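Long-range contacts in monosaccharide ABC transporter substrate-binding protein, CUT2 family (Bradyrhizobium sp., PDB 4YHS), which probably binds a monosaccharide or related small solute outside the cytoplasmic membrane and hands it to a CUT2-family ABC importer: residues V144-N149 with K159-F164; D35-A40 with Y319-G324. All coordinates share one frame; numbering follows the deposited sequence.

Interaction 1: V144-N149 with K159-F164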
loop_
_atom_site.group_PDB
_atom_site.type_symbol
_atom_site.label_atom_id
_atom_site.label_comp_id
_atom_site.label_asym_id
_atom_site.label_seq_id
_atom_site.Cartn_x
_atom_site.Cartn_y
_atom_site.Cartn_z
ATOM N N VAL A 144 -7.166 18.099 7.525
ATOM C CA VAL A 144 -6.147 17.082 7.763
ATOM C C VAL A 144 -6.545 15.842 6.963
ATOM O O VAL A 144 -7.640 15.296 7.133
ATOM C CB VAL A 144 -5.994 16.743 9.265
ATOM C CG1 VAL A 144 -4.909 15.711 9.462
ATOM C CG2 VAL A 144 -5.683 18.019 10.078
ATOM N N ILE A 145 -5.625 15.393 6.114
ATOM C CA ILE A 145 -5.832 14.216 5.264
ATOM C C ILE A 145 -5.031 13.013 5.783
ATOM O O ILE A 145 -3.822 13.112 6.006
ATOM C CB ILE A 145 -5.374 14.495 3.823
ATOM C CG1 ILE A 145 -5.930 15.807 3.298
ATOM C CG2 ILE A 145 -5.754 13.356 2.910
ATOM C CD1 ILE A 145 -7.384 15.871 3.255
ATOM N N ASP A 146 -5.715 11.886 5.938
ATOM C CA ASP A 146 -5.148 10.621 6.378
ATOM C C ASP A 146 -4.625 9.830 5.168
ATOM O O ASP A 146 -5.407 9.299 4.373
ATOM C CB ASP A 146 -6.255 9.859 7.141
ATOM C CG ASP A 146 -5.835 8.515 7.665
ATOM O OD1 ASP A 146 -4.656 8.089 7.506
ATOM O OD2 ASP A 146 -6.746 7.891 8.262
ATOM N N LEU A 147 -3.300 9.724 5.061
ATOM C CA LEU A 147 -2.629 9.120 3.890
ATOM C C LEU A 147 -1.988 7.787 4.260
ATOM O O LEU A 147 -1.167 7.712 5.194
ATOM C CB LEU A 147 -1.580 10.084 3.318
ATOM C CG LEU A 147 -0.629 9.563 2.218
ATOM C CD1 LEU A 147 -1.341 9.175 0.939
ATOM C CD2 LEU A 147 0.435 10.614 1.889
ATOM N N VAL A 148 -2.442 6.741 3.570
ATOM C CA VAL A 148 -1.882 5.386 3.591
ATOM C C VAL A 148 -2.156 4.576 4.863
ATOM O O VAL A 148 -2.671 3.450 4.763
ATOM C CB VAL A 148 -0.360 5.382 3.351
ATOM C CG1 VAL A 148 0.166 3.936 3.454
ATOM C CG2 VAL A 148 -0.018 5.897 1.925
ATOM N N ASN A 149 -1.799 5.105 6.031
ATOM C CA ASN A 149 -1.713 4.262 7.232
ATOM C C ASN A 149 -2.982 4.124 8.063
ATOM O O ASN A 149 -3.228 3.053 8.620
ATOM C CB ASN A 149 -0.609 4.764 8.163
ATOM C CG ASN A 149 0.747 4.410 7.674
ATOM O OD1 ASN A 149 0.898 3.565 6.791
ATOM N ND2 ASN A 149 1.769 5.021 8.274
ATOM N N LYS A 159 -9.717 10.330 3.812
ATOM C CA LYS A 159 -8.747 9.242 3.789
ATOM C C LYS A 159 -8.375 8.876 2.363
ATOM O O LYS A 159 -9.231 8.817 1.469
ATOM C CB LYS A 159 -9.294 8.015 4.515
ATOM C CG LYS A 159 -9.590 8.231 6.002
ATOM C CD LYS A 159 -10.245 7.026 6.644
ATOM C CE LYS A 159 -10.508 7.290 8.122
ATOM N NZ LYS A 159 -9.258 7.129 8.909
ATOM N N SER A 160 -7.083 8.638 2.163
ATOM C CA SER A 160 -6.536 8.077 0.923
ATOM C C SER A 160 -5.689 6.875 1.315
ATOM O O SER A 160 -4.513 7.019 1.702
ATOM C CB SER A 160 -5.699 9.106 0.190
ATOM O OG SER A 160 -5.235 8.586 -1.033
ATOM N N LEU A 161 -6.280 5.696 1.233
ATOM C CA LEU A 161 -5.619 4.511 1.712
ATOM C C LEU A 161 -6.344 3.243 1.270
ATOM O O LEU A 161 -7.449 3.290 0.702
ATOM C CB LEU A 161 -5.524 4.556 3.241
ATOM C CG LEU A 161 -6.754 5.065 3.992
ATOM C CD1 LEU A 161 -7.869 4.053 3.979
ATOM C CD2 LEU A 161 -6.349 5.390 5.449
ATOM N N VAL A 162 -5.697 2.104 1.512
ATOM C CA VAL A 162 -6.313 0.798 1.225
ATOM C C VAL A 162 -6.286 -0.082 2.464
ATOM O O VAL A 162 -5.701 0.307 3.488
ATOM C CB VAL A 162 -5.595 0.068 0.063
ATOM C CG1 VAL A 162 -5.468 1.006 -1.135
ATOM C CG2 VAL A 162 -4.210 -0.453 0.492
ATOM N N SER A 163 -6.950 -1.241 2.371
ATOM C CA SER A 163 -6.951 -2.261 3.437
ATOM C C SER A 163 -6.069 -3.448 3.112
ATOM O O SER A 163 -6.130 -3.957 1.983
ATOM C CB SER A 163 -8.382 -2.774 3.672
ATOM O OG SER A 163 -8.400 -3.851 4.603
ATOM N N PHE A 164 -5.266 -3.898 4.093
ATOM C CA PHE A 164 -4.438 -5.087 3.907
ATOM C C PHE A 164 -5.318 -6.343 3.876
ATOM O O PHE A 164 -4.876 -7.363 3.384
ATOM C CB PHE A 164 -3.352 -5.192 4.983
ATOM C CG PHE A 164 -1.992 -4.722 4.503
ATOM C CD1 PHE A 164 -1.237 -5.508 3.662
ATOM C CD2 PHE A 164 -1.503 -3.483 4.891
ATOM C CE1 PHE A 164 -0.003 -5.073 3.204
ATOM C CE2 PHE A 164 -0.266 -3.056 4.447
ATOM C CZ PHE A 164 0.478 -3.844 3.607
HETATM O O HOH W 1 -2.890 2.179 2.252
HETATM O O HOH W 2 -4.607 1.799 5.653
#
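Asp146 and Lys159 form a salt bridge, with NZ of Lys159 2.7 Å from OD2 of Asp146 and meeting it almost head-on along the C-O bond. The two side chains slant across one another as neighbours on one side of the sheet. The lysine chain bends at its last torsion (chi4 -79°), which turns the ammonium back to the carboxylate while CG lies 3.6 Å from the same OD2. Both charged groups have a second partner in the loop after strand 144-147: Ile151 N donates to Asp146 OD2, and Lys159 NZ donates to Ile151 O.

Two backbone hydrogen bonds join the strands. Ser160 N reaches Asp146 O at 2.9 Å, and Val148 N reaches Ser160 O at 2.8 Å, with Ser160 thus bonding on both sides of Leu147 in the usual parallel pattern. These are adjacent parallel strands of one lobe of a type I periplasmic binding protein fold. Residues 161-163 then lead from the sheet to helix 164-178 of the other lobe, as one of the interlobe connections. Val148, just past its strand, has its side chain about 6 Å from a bound bis-tris molecule, which probably comes from the crystallisation liquor.

Two waters extend the pairing beyond the last direct bond. Both donate to Val148 O; the first accepts from Val162 N, and the second donates to Val162 O.

Van der Waals contacts of Leu161 fall on oxygens: its CB sits 3.4 Å from Val148 O, and CD2 lies 3.8 Å from OD2 of Asp146. On the other side of the sheet, CD1 of Leu147 lies 3.9 Å from Ser160 O, while the Ser160 hydroxyl bonds to Gln302 O in helix 299-314.

Interaction 2: D35-A40 with Y319-G324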
loop_
_atom_site.group_PDB
_atom_site.type_symbol
_atom_site.label_atom_id
_atom_site.label_comp_id
_atom_site.label_asym_id
_atom_site.label_seq_id
_atom_site.Cartn_x
_atom_site.Cartn_y
_atom_site.Cartn_z
ATOM N N ASP A 35 -18.541 4.021 1.943
ATOM C CA ASP A 35 -19.737 4.713 2.440
ATOM C C ASP A 35 -20.512 3.860 3.478
ATOM O O ASP A 35 -20.809 2.690 3.240
ATOM C CB ASP A 35 -20.691 5.053 1.297
ATOM C CG ASP A 35 -20.104 6.026 0.314
ATOM O OD1 ASP A 35 -20.155 7.243 0.581
ATOM O OD2 ASP A 35 -19.608 5.571 -0.735
ATOM N N PRO A 36 -20.862 4.449 4.623
ATOM C CA PRO A 36 -20.536 5.834 4.961
ATOM C C PRO A 36 -19.049 6.012 5.201
ATOM O O PRO A 36 -18.378 5.089 5.684
ATOM C CB PRO A 36 -21.351 6.095 6.240
ATOM C CG PRO A 36 -21.675 4.763 6.796
ATOM C CD PRO A 36 -21.651 3.784 5.673
ATOM N N PRO A 37 -18.516 7.177 4.813
ATOM C CA PRO A 37 -17.081 7.354 4.985
ATOM C C PRO A 37 -16.634 7.207 6.436
ATOM O O PRO A 37 -17.319 7.657 7.350
ATOM C CB PRO A 37 -16.822 8.778 4.456
ATOM C CG PRO A 37 -18.145 9.387 4.186
ATOM C CD PRO A 37 -19.142 8.283 4.073
ATOM N N PHE A 38 -15.497 6.541 6.614
ATOM C CA PHE A 38 -14.818 6.357 7.904
ATOM C C PHE A 38 -15.476 5.252 8.757
ATOM O O PHE A 38 -14.977 4.916 9.833
ATOM C CB PHE A 38 -14.787 7.650 8.732
ATOM C CG PHE A 38 -14.133 8.812 8.052
ATOM C CD1 PHE A 38 -13.503 8.680 6.832
ATOM C CD2 PHE A 38 -14.150 10.054 8.655
ATOM C CE1 PHE A 38 -12.919 9.767 6.224
ATOM C CE2 PHE A 38 -13.553 11.132 8.059
ATOM C CZ PHE A 38 -12.932 10.981 6.828
ATOM N N ALA A 39 -16.602 4.709 8.302
ATOM C CA ALA A 39 -17.280 3.653 9.046
ATOM C C ALA A 39 -16.497 2.344 8.933
ATOM O O ALA A 39 -16.094 1.958 7.844
ATOM C CB ALA A 39 -18.703 3.477 8.541
ATOM N N ALA A 40 -16.273 1.670 10.063
ATOM C CA ALA A 40 -15.479 0.434 10.078
ATOM C C ALA A 40 -16.171 -0.695 9.313
ATOM O O ALA A 40 -15.528 -1.654 8.877
ATOM C CB ALA A 40 -15.202 -0.002 11.508
ATOM N N TYR A 319 -15.643 16.303 -3.128
ATOM C CA TYR A 319 -14.520 15.382 -3.044
ATOM C C TYR A 319 -15.011 14.073 -2.495
ATOM O O TYR A 319 -16.102 13.990 -1.900
ATOM C CB TYR A 319 -13.397 15.931 -2.179
ATOM C CG TYR A 319 -13.807 16.179 -0.727
ATOM C CD1 TYR A 319 -14.587 17.274 -0.393
ATOM C CD2 TYR A 319 -13.397 15.333 0.302
ATOM C CE1 TYR A 319 -14.970 17.519 0.917
ATOM C CE2 TYR A 319 -13.783 15.578 1.626
ATOM C CZ TYR A 319 -14.564 16.674 1.915
ATOM O OH TYR A 319 -14.954 16.941 3.209
ATOM N N VAL A 320 -14.209 13.045 -2.734
ATOM C CA VAL A 320 -14.525 11.718 -2.262
ATOM C C VAL A 320 -13.848 11.581 -0.904
ATOM O O VAL A 320 -12.651 11.778 -0.806
ATOM C CB VAL A 320 -14.035 10.633 -3.255
ATOM C CG1 VAL A 320 -14.330 9.278 -2.684
ATOM C CG2 VAL A 320 -14.699 10.833 -4.627
ATOM N N LYS A 321 -14.611 11.283 0.152
ATOM C CA LYS A 321 -14.072 11.407 1.503
ATOM C C LYS A 321 -13.208 10.232 1.956
ATOM O O LYS A 321 -12.250 10.412 2.717
ATOM C CB LYS A 321 -15.217 11.595 2.498
ATOM C CG LYS A 321 -14.805 11.867 3.922
ATOM C CD LYS A 321 -15.977 12.514 4.688
ATOM C CE LYS A 321 -15.661 12.620 6.177
ATOM N NZ LYS A 321 -16.598 13.504 6.928
ATOM N N HIS A 322 -13.556 9.029 1.508
ATOM C CA HIS A 322 -12.850 7.850 1.942
ATOM C C HIS A 322 -12.658 6.922 0.726
ATOM O O HIS A 322 -13.599 6.296 0.235
ATOM C CB HIS A 322 -13.625 7.208 3.094
ATOM C CG HIS A 322 -12.974 6.012 3.704
ATOM N ND1 HIS A 322 -13.458 5.428 4.854
ATOM C CD2 HIS A 322 -11.925 5.251 3.312
ATOM C CE1 HIS A 322 -12.726 4.372 5.157
ATOM N NE2 HIS A 322 -11.795 4.236 4.232
ATOM N N VAL A 323 -11.431 6.879 0.220
ATOM C CA VAL A 323 -11.175 6.157 -1.034
ATOM C C VAL A 323 -9.750 5.595 -1.108
ATOM O O VAL A 323 -8.801 6.120 -0.511
ATOM C CB VAL A 323 -11.471 7.099 -2.269
ATOM C CG1 VAL A 323 -10.544 8.330 -2.293
ATOM C CG2 VAL A 323 -11.452 6.355 -3.606
ATOM N N GLY A 324 -9.632 4.490 -1.830
ATOM C CA GLY A 324 -8.350 3.910 -2.187
ATOM C C GLY A 324 -8.318 3.488 -3.641
ATOM O O GLY A 324 -9.364 3.242 -4.244
#
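The rings of Phe38 and His322 lie obliquely, their centroids 5.9 Å apart and their planes at 49°, with neither ring laid over a face of the other. ND1 of His322 comes to the edge of the phenyl ring, near its plane, 3.8 Å from CD1 of Phe38. The imidazole edge in turn takes the backbone of the other segment: Phe38 N, in the ring plane, donates to His322 ND1 at 2.9 Å (N-H...N 151°), so this ring nitrogen acts as an acceptor and carries no proton. The phenyl ring also has a cation-pi partner in Lys159.

Lys321 crosses Phe38 at about a right angle, its CG 3.6 Å from CZ of Phe38. With CG anti to the backbone N (chi1 -174°) and the chain extended beyond it, the methylenes also run past Pro37, whose CB is 3.7 Å from Lys321 CG. Replacing Phe38 by a serine would probably leave the ammonium of Lys159 without its aromatic partner and the methylenes of Lys321 without the ring beside them.

Pro37 and Phe38 are the central residues of a type II beta turn, closed by Ala39 N on Pro36 O at 3.2 Å. The turn belongs to the connection of the antiparallel hairpin formed by strands 29-35 and 43-49, and it touches the start of strand 322-331, which pairs antiparallel with 29-35. A cis peptide bond between Asp35 and Pro36 leads into the turn. Pro37 CB completes the packing, 3.8 Å from CB of His322, whose backbone is hydrogen-bonded to Ile34.

How the interactions relate
The centres of the two contacts are about 10 Å apart in one mixed sheet, where strand 158-160 lies between 144-147 and 322-331, and 29-35 follows beyond 322-331. Interaction 2 joins residues near the two ends of the chain, and interaction 1 is a local pairing lying between them in sequence. They meet directly: Lys159 N is 2.8 Å from Lys321 O and Leu161 N 3.1 Å from Val323 O, both probable hydrogen bonds, while Lys159 CD packs 3.9 Å from His322 CE1. The N-terminal hairpin and the late strand thus extend the sheet of the lobe outward from interaction 1, which lies nearer the centre of the chain.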